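Local coordinates for four helix bundle protein (Bacteroides thetaiotaomicron VPI-5482, PDB 2RLD) that is of unknown function but binds calcium and belongs to the 23S rRNA-intervening sequence (S23) family of four-helix-bundle proteins, at residues C[9-14]-C[108-113]; C[24-29]-C[41-46]; C[78-83]-C[102-107]. All coordinates share one frame; numbering follows the deposited sequence.

In the fold
All three contacts join helices of one bundle whose four long helices are 7-32, 38-57, 62-88 and 94-116. Contacts 1 and 2 both use helix 7-32 and lie on opposite sides of the chain's centre, their centres about 20 Å apart. Contact 3 is nearer the middle, about 13 Å from contact 1 and 12 Å from contact 2, centre to centre. It meets contact 1 through Val-11 CG2 and Ile-107 CG2, 4.1 Å apart, and contact 2 through a probable hydrogen bond of 2.9 Å between Ser-45 OG and Thr-79 OG1. The bound calcium sits beside contact 1, where Asn-9 of segment 9-14 is one of its ligands.

Contact 1: residues C[9-14]-C[108-113]; sequences NVVKDK and NKLLIS. With CA (calcium ion), chain R.
Aliphatic groups alone meet where Val-11 packs on Leu-110 and Leu-111, so no ring face or edge enters the interface; the flat group to notice is the carboxamide of Asn-9, two residues before Val-11 and clear of segment 108-113. OD1 of Asn-9 binds the calcium ion at 2.4 Å, while ND2 is farther from the metal, at 3.9 Å. Two waters, the backbone O of Asp-5 and OD1 of Asp-8 are also ligands, which puts the site at the start of helix 7-32.

The packing itself centres on one methyl. Val-11 CG2 lies 3.9 Å from Leu-110 CB and 4.0 Å from Leu-111 CD2, wedged between two consecutive leucines. It gets there because CG2 is the branch anti to the backbone N, with CG1 taking the place between N and the carbonyl carbon (chi1 76°). Val-11 and Leu-110 lie side by side and point opposite ways, while Leu-111 comes in nearly perpendicular. At the margin, CG1 of Val-10 reaches CD1 of Leu-110 at 4.2 Å.

The two segments, parts of the first and last helices of the bundle, run roughly antiparallel (148°). Asp-13 turns outward to a salt bridge with Arg-88 of the second subunit. Inside, Ile-53 of helix 38-57 touches both Val-11 and Leu-111, and Leu-69 of helix 62-88 packs on Leu-111, so all four helices converge here.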
# COMPACT_ATOMS: atom_id res chain seq x y z
N ASN C 9 20.26 22.79 -9.13
CA ASN C 9 20.28 23.30 -7.74
C ASN C 9 18.99 24.01 -7.40
O ASN C 9 18.50 23.93 -6.26
CB ASN C 9 21.43 24.29 -7.53
CG ASN C 9 22.74 23.76 -8.03
OD1 ASN C 9 22.93 23.65 -9.25
ND2 ASN C 9 23.64 23.42 -7.12
N VAL C 10 18.47 24.74 -8.38
CA VAL C 10 17.20 25.43 -8.23
C VAL C 10 16.02 24.46 -8.15
O VAL C 10 15.12 24.67 -7.34
CB VAL C 10 16.97 26.45 -9.36
CG1 VAL C 10 15.52 26.97 -9.34
CG2 VAL C 10 17.98 27.59 -9.22
N VAL C 11 16.02 23.40 -8.95
CA VAL C 11 14.89 22.47 -8.90
C VAL C 11 14.86 21.71 -7.57
O VAL C 11 13.78 21.38 -7.08
CB VAL C 11 14.84 21.50 -10.11
CG1 VAL C 11 15.88 20.38 -9.99
CG2 VAL C 11 13.43 20.93 -10.26
N LYS C 12 16.03 21.44 -6.99
CA LYS C 12 16.09 20.84 -5.66
C LYS C 12 15.42 21.75 -4.64
O LYS C 12 14.52 21.31 -3.92
CB LYS C 12 17.55 20.60 -5.23
CG LYS C 12 17.69 20.10 -3.80
N ASP C 13 15.86 23.01 -4.56
CA ASP C 13 15.23 23.93 -3.61
C ASP C 13 13.72 24.09 -3.86
O ASP C 13 12.92 24.08 -2.92
CB ASP C 13 15.90 25.31 -3.64
CG ASP C 13 15.25 26.28 -2.67
OD1 ASP C 13 15.34 26.04 -1.45
OD2 ASP C 13 14.61 27.27 -3.10
N LYS C 14 13.33 24.21 -5.12
CA LYS C 14 11.90 24.34 -5.43
C LYS C 14 11.11 23.12 -4.98
O LYS C 14 9.98 23.24 -4.54
CB LYS C 14 11.67 24.55 -6.92
CG LYS C 14 12.30 25.81 -7.46
CD LYS C 14 11.62 27.05 -6.97
CE LYS C 14 11.95 28.23 -7.90
NZ LYS C 14 11.50 29.52 -7.33
N ASN C 108 8.11 20.74 -13.28
CA ASN C 108 8.08 19.99 -14.54
C ASN C 108 9.06 20.56 -15.57
O ASN C 108 9.83 19.84 -16.20
CB ASN C 108 6.69 20.06 -15.18
CG ASN C 108 5.70 19.15 -14.52
OD1 ASN C 108 5.71 18.97 -13.31
ND2 ASN C 108 4.81 18.56 -15.33
N LYS C 109 8.99 21.88 -15.73
CA LYS C 109 9.72 22.58 -16.78
C LYS C 109 11.23 22.43 -16.56
O LYS C 109 11.99 22.13 -17.49
CB LYS C 109 9.31 24.05 -16.73
CG LYS C 109 9.94 24.94 -17.76
CD LYS C 109 9.51 26.39 -17.55
CE LYS C 109 9.84 26.88 -16.15
NZ LYS C 109 10.30 28.28 -16.12
N LEU C 110 11.66 22.62 -15.31
CA LEU C 110 13.08 22.53 -14.98
C LEU C 110 13.58 21.09 -15.14
O LEU C 110 14.67 20.84 -15.72
CB LEU C 110 13.30 23.04 -13.55
CG LEU C 110 12.92 24.51 -13.33
CD1 LEU C 110 12.88 24.89 -11.84
CD2 LEU C 110 13.90 25.39 -14.10
N LEU C 111 12.79 20.12 -14.66
CA LEU C 111 13.18 18.71 -14.82
C LEU C 111 13.33 18.33 -16.28
O LEU C 111 14.29 17.66 -16.68
CB LEU C 111 12.20 17.78 -14.13
CG LEU C 111 12.14 17.88 -12.61
CD1 LEU C 111 10.90 17.15 -12.12
CD2 LEU C 111 13.40 17.31 -11.98
N ILE C 112 12.40 18.79 -17.11
CA ILE C 112 12.45 18.47 -18.53
C ILE C 112 13.70 19.07 -19.18
O ILE C 112 14.37 18.42 -20.01
CB ILE C 112 11.17 18.90 -19.26
CG1 ILE C 112 10.01 18.02 -18.81
CG2 ILE C 112 11.37 18.82 -20.80
CD1 ILE C 112 8.65 18.62 -19.04
N SER C 113 14.02 20.31 -18.81
CA SER C 113 15.20 20.99 -19.34
C SER C 113 16.46 20.19 -19.03
O SER C 113 17.24 19.85 -19.92
CB SER C 113 15.32 22.39 -18.75
OG SER C 113 16.36 23.12 -19.39
CA CA R . 24.43 22.95 -10.94
O HOH W 1 26.44 23.70 -9.49
O HOH W 2 25.26 20.80 -9.67

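Contact 2: residues C[24-29]-C[41-46]; sequences NLYKFL and QILRSG. With EDO (1,2-ethanediol), chain L.
Tyr-26 and Leu-43 lead this contact, with Ile-42 beside them, in the antiparallel helical hairpin that forms the first half of the four-helix bundle. Segments 24-29 and 41-46 run almost exactly antiparallel (179°), their axes 9.6 Å apart at closest.

The outer part of the interface is a CH-pi contact. Methyl CD2 of Leu-43 sits over the centre of the Tyr-26 ring, 3.8 Å from its centroid and only 6° off the ring normal. Nearer the base of the ring, Leu-43 CB is 3.8 Å from Tyr-26 CD1, so both CB and CD2 of the leucine touch it. The first torsion of Tyr-26 carries the ring to the other helix, and chi2, 79°, turns its face to Leu-43. Val-37 of the second subunit packs on both residues, which ties the pair into the assembly.

Ile-42 faces the bundle interior, where Trp-82 and Leu-83 of helix 62-88 also touch it. Ile-42 CG2 lies 4.5 Å from Leu-29 CD1. The other branch of the isoleucine is extended and ends in a methyl-to-methyl contact, with Ile-42 CD1 4.0 Å from Leu-25 CD2.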
# COMPACT_ATOMS: atom_id res chain seq x y z
N ASN C 24 1.19 21.08 3.87
CA ASN C 24 0.10 21.98 4.28
C ASN C 24 -1.24 21.67 3.62
O ASN C 24 -2.30 21.73 4.27
CB ASN C 24 0.52 23.43 4.03
CG ASN C 24 1.57 23.92 5.02
OD1 ASN C 24 1.71 23.38 6.12
ND2 ASN C 24 2.29 24.97 4.64
N LEU C 25 -1.21 21.32 2.33
CA LEU C 25 -2.40 20.93 1.62
C LEU C 25 -3.00 19.68 2.21
O LEU C 25 -4.22 19.55 2.30
CB LEU C 25 -2.10 20.71 0.14
CG LEU C 25 -3.30 20.28 -0.71
CD1 LEU C 25 -4.43 21.35 -0.71
CD2 LEU C 25 -2.84 19.94 -2.15
N TYR C 26 -2.15 18.72 2.56
CA TYR C 26 -2.61 17.49 3.21
C TYR C 26 -3.34 17.77 4.50
O TYR C 26 -4.46 17.28 4.72
CB TYR C 26 -1.44 16.56 3.45
CG TYR C 26 -1.83 15.29 4.15
CD1 TYR C 26 -2.42 14.26 3.46
CD2 TYR C 26 -1.63 15.14 5.51
CE1 TYR C 26 -2.80 13.12 4.08
CE2 TYR C 26 -1.98 13.99 6.15
CZ TYR C 26 -2.57 12.98 5.44
OH TYR C 26 -2.94 11.81 6.07
N LYS C 27 -2.74 18.61 5.34
CA LYS C 27 -3.41 19.02 6.59
C LYS C 27 -4.77 19.67 6.35
O LYS C 27 -5.74 19.35 7.03
CB LYS C 27 -2.51 19.99 7.36
CG LYS C 27 -1.25 19.37 7.89
CD LYS C 27 -0.31 20.44 8.42
CE LYS C 27 -0.72 20.97 9.74
NZ LYS C 27 0.11 22.18 10.16
N PHE C 28 -4.83 20.58 5.37
CA PHE C 28 -6.07 21.23 4.97
C PHE C 28 -7.12 20.22 4.59
O PHE C 28 -8.24 20.26 5.11
CB PHE C 28 -5.80 22.19 3.82
CG PHE C 28 -7.04 22.78 3.22
CD1 PHE C 28 -7.69 23.85 3.84
CD2 PHE C 28 -7.55 22.30 2.05
CE1 PHE C 28 -8.85 24.41 3.30
CE2 PHE C 28 -8.72 22.87 1.49
CZ PHE C 28 -9.35 23.94 2.13
N LEU C 29 -6.75 19.28 3.70
CA LEU C 29 -7.70 18.31 3.19
C LEU C 29 -8.21 17.41 4.30
O LEU C 29 -9.41 17.18 4.41
CB LEU C 29 -7.09 17.48 2.06
CG LEU C 29 -6.82 18.23 0.76
CD1 LEU C 29 -5.97 17.35 -0.15
CD2 LEU C 29 -8.15 18.66 0.14
N GLN C 41 -2.82 10.20 -1.33
CA GLN C 41 -2.17 9.97 -2.62
C GLN C 41 -1.28 11.14 -2.98
O GLN C 41 -0.12 10.97 -3.35
CB GLN C 41 -3.18 9.74 -3.72
CG GLN C 41 -4.02 8.50 -3.56
CD GLN C 41 -3.38 7.29 -4.15
OE1 GLN C 41 -2.16 7.12 -4.06
NE2 GLN C 41 -4.19 6.43 -4.76
N ILE C 42 -1.79 12.36 -2.80
CA ILE C 42 -1.03 13.54 -3.22
C ILE C 42 0.06 13.91 -2.22
O ILE C 42 1.08 14.49 -2.62
CB ILE C 42 -1.97 14.76 -3.51
CG1 ILE C 42 -1.23 15.77 -4.40
CG2 ILE C 42 -2.52 15.39 -2.24
CD1 ILE C 42 -2.03 17.01 -4.74
N LEU C 43 -0.12 13.57 -0.95
CA LEU C 43 0.97 13.71 0.01
C LEU C 43 2.17 12.91 -0.45
O LEU C 43 3.30 13.40 -0.47
CB LEU C 43 0.54 13.23 1.39
CG LEU C 43 1.64 13.24 2.45
CD1 LEU C 43 2.18 14.65 2.71
CD2 LEU C 43 1.07 12.60 3.73
N ARG C 44 1.91 11.68 -0.88
CA ARG C 44 2.97 10.80 -1.36
C ARG C 44 3.61 11.31 -2.66
O ARG C 44 4.85 11.45 -2.74
CB ARG C 44 2.45 9.38 -1.56
CG ARG C 44 3.52 8.38 -1.99
N SER C 45 2.81 11.59 -3.67
CA SER C 45 3.37 11.98 -4.95
C SER C 45 4.07 13.34 -4.83
O SER C 45 5.18 13.49 -5.31
CB SER C 45 2.32 11.95 -6.08
OG SER C 45 1.32 12.95 -5.97
N GLY C 46 3.46 14.27 -4.11
CA GLY C 46 3.97 15.65 -4.06
C GLY C 46 5.29 15.75 -3.30
O GLY C 46 6.14 16.56 -3.64
C1 EDO L . -1.76 5.94 -7.11
O1 EDO L . -2.59 4.79 -7.12
C2 EDO L . -1.05 6.02 -8.45
O2 EDO L . 0.29 5.56 -8.31

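Contact 3: residues C[78-83]-C[102-107]; sequences ETEYWL and NDSTEI
Glu-80 reaches across from helix 62-88 to Ser-104, and this pair sets the geometry of the contact. The hydroxyl OG of Ser-104 donates to OE2 of Glu-80 at 2.8 Å. It comes to the anti side of that oxygen, 24° out of the carboxylate plane. Two torsions make the meeting possible: Ser-104 OG points away from its backbone N (chi1 -153°), and the glutamate chain bends at chi2, laying Glu-80 CG alongside the serine as well, 3.5 Å from Ser-104 OG. Thr-105 flanks the carboxylate with a methyl, CG2, 3.9 Å from Glu-80 OE2, while its hydroxyl is hydrogen-bonded back to Asn-101 O in the preceding turn. The carboxylate is buried, so the serine bond meets part of its need for donors; Glu-80 OE2 also lies 3.3 Å from Ser-104 O, an acceptor-acceptor approach that is probably unfavourable.

Thr-79 adds a looser touch, its methyl CG2 facing Ser-104 OG. Its own hydroxyl bonds to Glu-75 O.

Elsewhere on helix 62-88, Trp-82 NE1 donates to Glu-78 OE2 at 2.8 Å, nearly straight at 170°. The acceptor lies in the indole plane and uses its anti lone pair, which helps hold the indole's rotation. Tyr-81 brings CD2 over one face of that indole, and its OH bonds to Thr-47 O of the third subunit.

Phe-18 of helix 7-32 packs on both Thr-79 and Ser-104, and Arg-54 of the third subunit packs on Glu-80. What results is a buried polar bridge between the antiparallel helices 62-88 and 94-116 of the four-helix bundle.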
# COMPACT_ATOMS: atom_id res chain seq x y z
N GLU C 78 1.88 13.01 -11.61
CA GLU C 78 0.80 12.41 -10.80
C GLU C 78 0.19 13.45 -9.85
O GLU C 78 -1.04 13.51 -9.68
CB GLU C 78 1.31 11.21 -10.01
CG GLU C 78 0.15 10.48 -9.36
CD GLU C 78 0.53 9.37 -8.42
OE1 GLU C 78 1.63 8.80 -8.58
OE2 GLU C 78 -0.29 9.07 -7.53
N THR C 79 1.04 14.27 -9.27
CA THR C 79 0.59 15.32 -8.34
C THR C 79 -0.37 16.26 -9.08
O THR C 79 -1.38 16.67 -8.54
CB THR C 79 1.81 16.11 -7.77
OG1 THR C 79 2.68 15.22 -7.04
CG2 THR C 79 1.35 17.24 -6.84
N GLU C 80 -0.01 16.62 -10.31
CA GLU C 80 -0.86 17.49 -11.15
C GLU C 80 -2.22 16.85 -11.43
O GLU C 80 -3.24 17.53 -11.46
CB GLU C 80 -0.07 17.88 -12.41
CG GLU C 80 1.01 18.93 -12.03
CD GLU C 80 2.34 18.81 -12.77
OE1 GLU C 80 2.38 18.13 -13.82
OE2 GLU C 80 3.33 19.39 -12.27
N TYR C 81 -2.24 15.54 -11.61
CA TYR C 81 -3.49 14.79 -11.75
C TYR C 81 -4.33 14.97 -10.51
O TYR C 81 -5.51 15.33 -10.59
CB TYR C 81 -3.18 13.30 -11.96
CG TYR C 81 -4.41 12.36 -11.86
CD1 TYR C 81 -5.28 12.20 -12.91
CD2 TYR C 81 -4.64 11.66 -10.70
CE1 TYR C 81 -6.39 11.34 -12.80
CE2 TYR C 81 -5.75 10.81 -10.56
CZ TYR C 81 -6.62 10.67 -11.61
OH TYR C 81 -7.68 9.79 -11.47
N TRP C 82 -3.74 14.72 -9.34
CA TRP C 82 -4.52 14.83 -8.10
C TRP C 82 -5.01 16.26 -7.89
O TRP C 82 -6.16 16.47 -7.48
CB TRP C 82 -3.75 14.32 -6.85
CG TRP C 82 -3.49 12.83 -6.89
CD1 TRP C 82 -2.27 12.20 -7.04
CD2 TRP C 82 -4.47 11.80 -6.84
NE1 TRP C 82 -2.46 10.83 -7.06
CE2 TRP C 82 -3.80 10.56 -6.95
CE3 TRP C 82 -5.88 11.80 -6.71
CZ2 TRP C 82 -4.46 9.35 -6.94
CZ3 TRP C 82 -6.53 10.59 -6.66
CH2 TRP C 82 -5.82 9.38 -6.79
N LEU C 83 -4.18 17.25 -8.23
CA LEU C 83 -4.62 18.64 -8.07
C LEU C 83 -5.83 18.94 -8.96
O LEU C 83 -6.77 19.63 -8.57
CB LEU C 83 -3.47 19.59 -8.39
CG LEU C 83 -2.35 19.67 -7.36
CD1 LEU C 83 -1.17 20.48 -7.92
CD2 LEU C 83 -2.84 20.24 -5.99
N ASN C 102 0.85 25.92 -10.29
CA ASN C 102 1.88 26.72 -10.92
C ASN C 102 3.25 26.36 -10.37
O ASN C 102 4.21 26.29 -11.13
CB ASN C 102 1.62 28.21 -10.71
CG ASN C 102 0.51 28.74 -11.60
OD1 ASN C 102 0.09 28.08 -12.56
ND2 ASN C 102 0.03 29.94 -11.29
N ASP C 103 3.35 26.11 -9.07
CA ASP C 103 4.62 25.66 -8.49
C ASP C 103 5.01 24.27 -9.02
O ASP C 103 6.20 23.98 -9.26
CB ASP C 103 4.52 25.66 -6.96
CG ASP C 103 4.53 27.06 -6.35
OD1 ASP C 103 4.74 28.02 -7.10
OD2 ASP C 103 4.39 27.19 -5.11
N SER C 104 4.01 23.40 -9.15
CA SER C 104 4.23 22.04 -9.68
C SER C 104 4.75 22.09 -11.09
O SER C 104 5.76 21.46 -11.43
CB SER C 104 2.95 21.21 -9.61
OG SER C 104 3.26 19.82 -9.50
N THR C 105 4.11 22.90 -11.92
CA THR C 105 4.43 22.90 -13.33
C THR C 105 5.78 23.59 -13.58
O THR C 105 6.51 23.26 -14.54
CB THR C 105 3.28 23.50 -14.17
OG1 THR C 105 2.97 24.80 -13.69
CG2 THR C 105 2.03 22.63 -14.04
N GLU C 106 6.15 24.53 -12.71
CA GLU C 106 7.50 25.11 -12.74
C GLU C 106 8.54 24.02 -12.57
O GLU C 106 9.58 24.05 -13.21
CB GLU C 106 7.64 26.17 -11.64
CG GLU C 106 9.03 26.76 -11.51
CD GLU C 106 9.12 27.81 -10.40
OE1 GLU C 106 8.39 27.70 -9.38
OE2 GLU C 106 9.92 28.76 -10.55
N ILE C 107 8.28 23.06 -11.67
CA ILE C 107 9.20 21.94 -11.45
C ILE C 107 9.26 21.02 -12.67
O ILE C 107 10.36 20.58 -13.06
CB ILE C 107 8.84 21.16 -10.13
CG1 ILE C 107 9.16 22.03 -8.91
CG2 ILE C 107 9.55 19.80 -10.05
CD1 ILE C 107 8.59 21.50 -7.62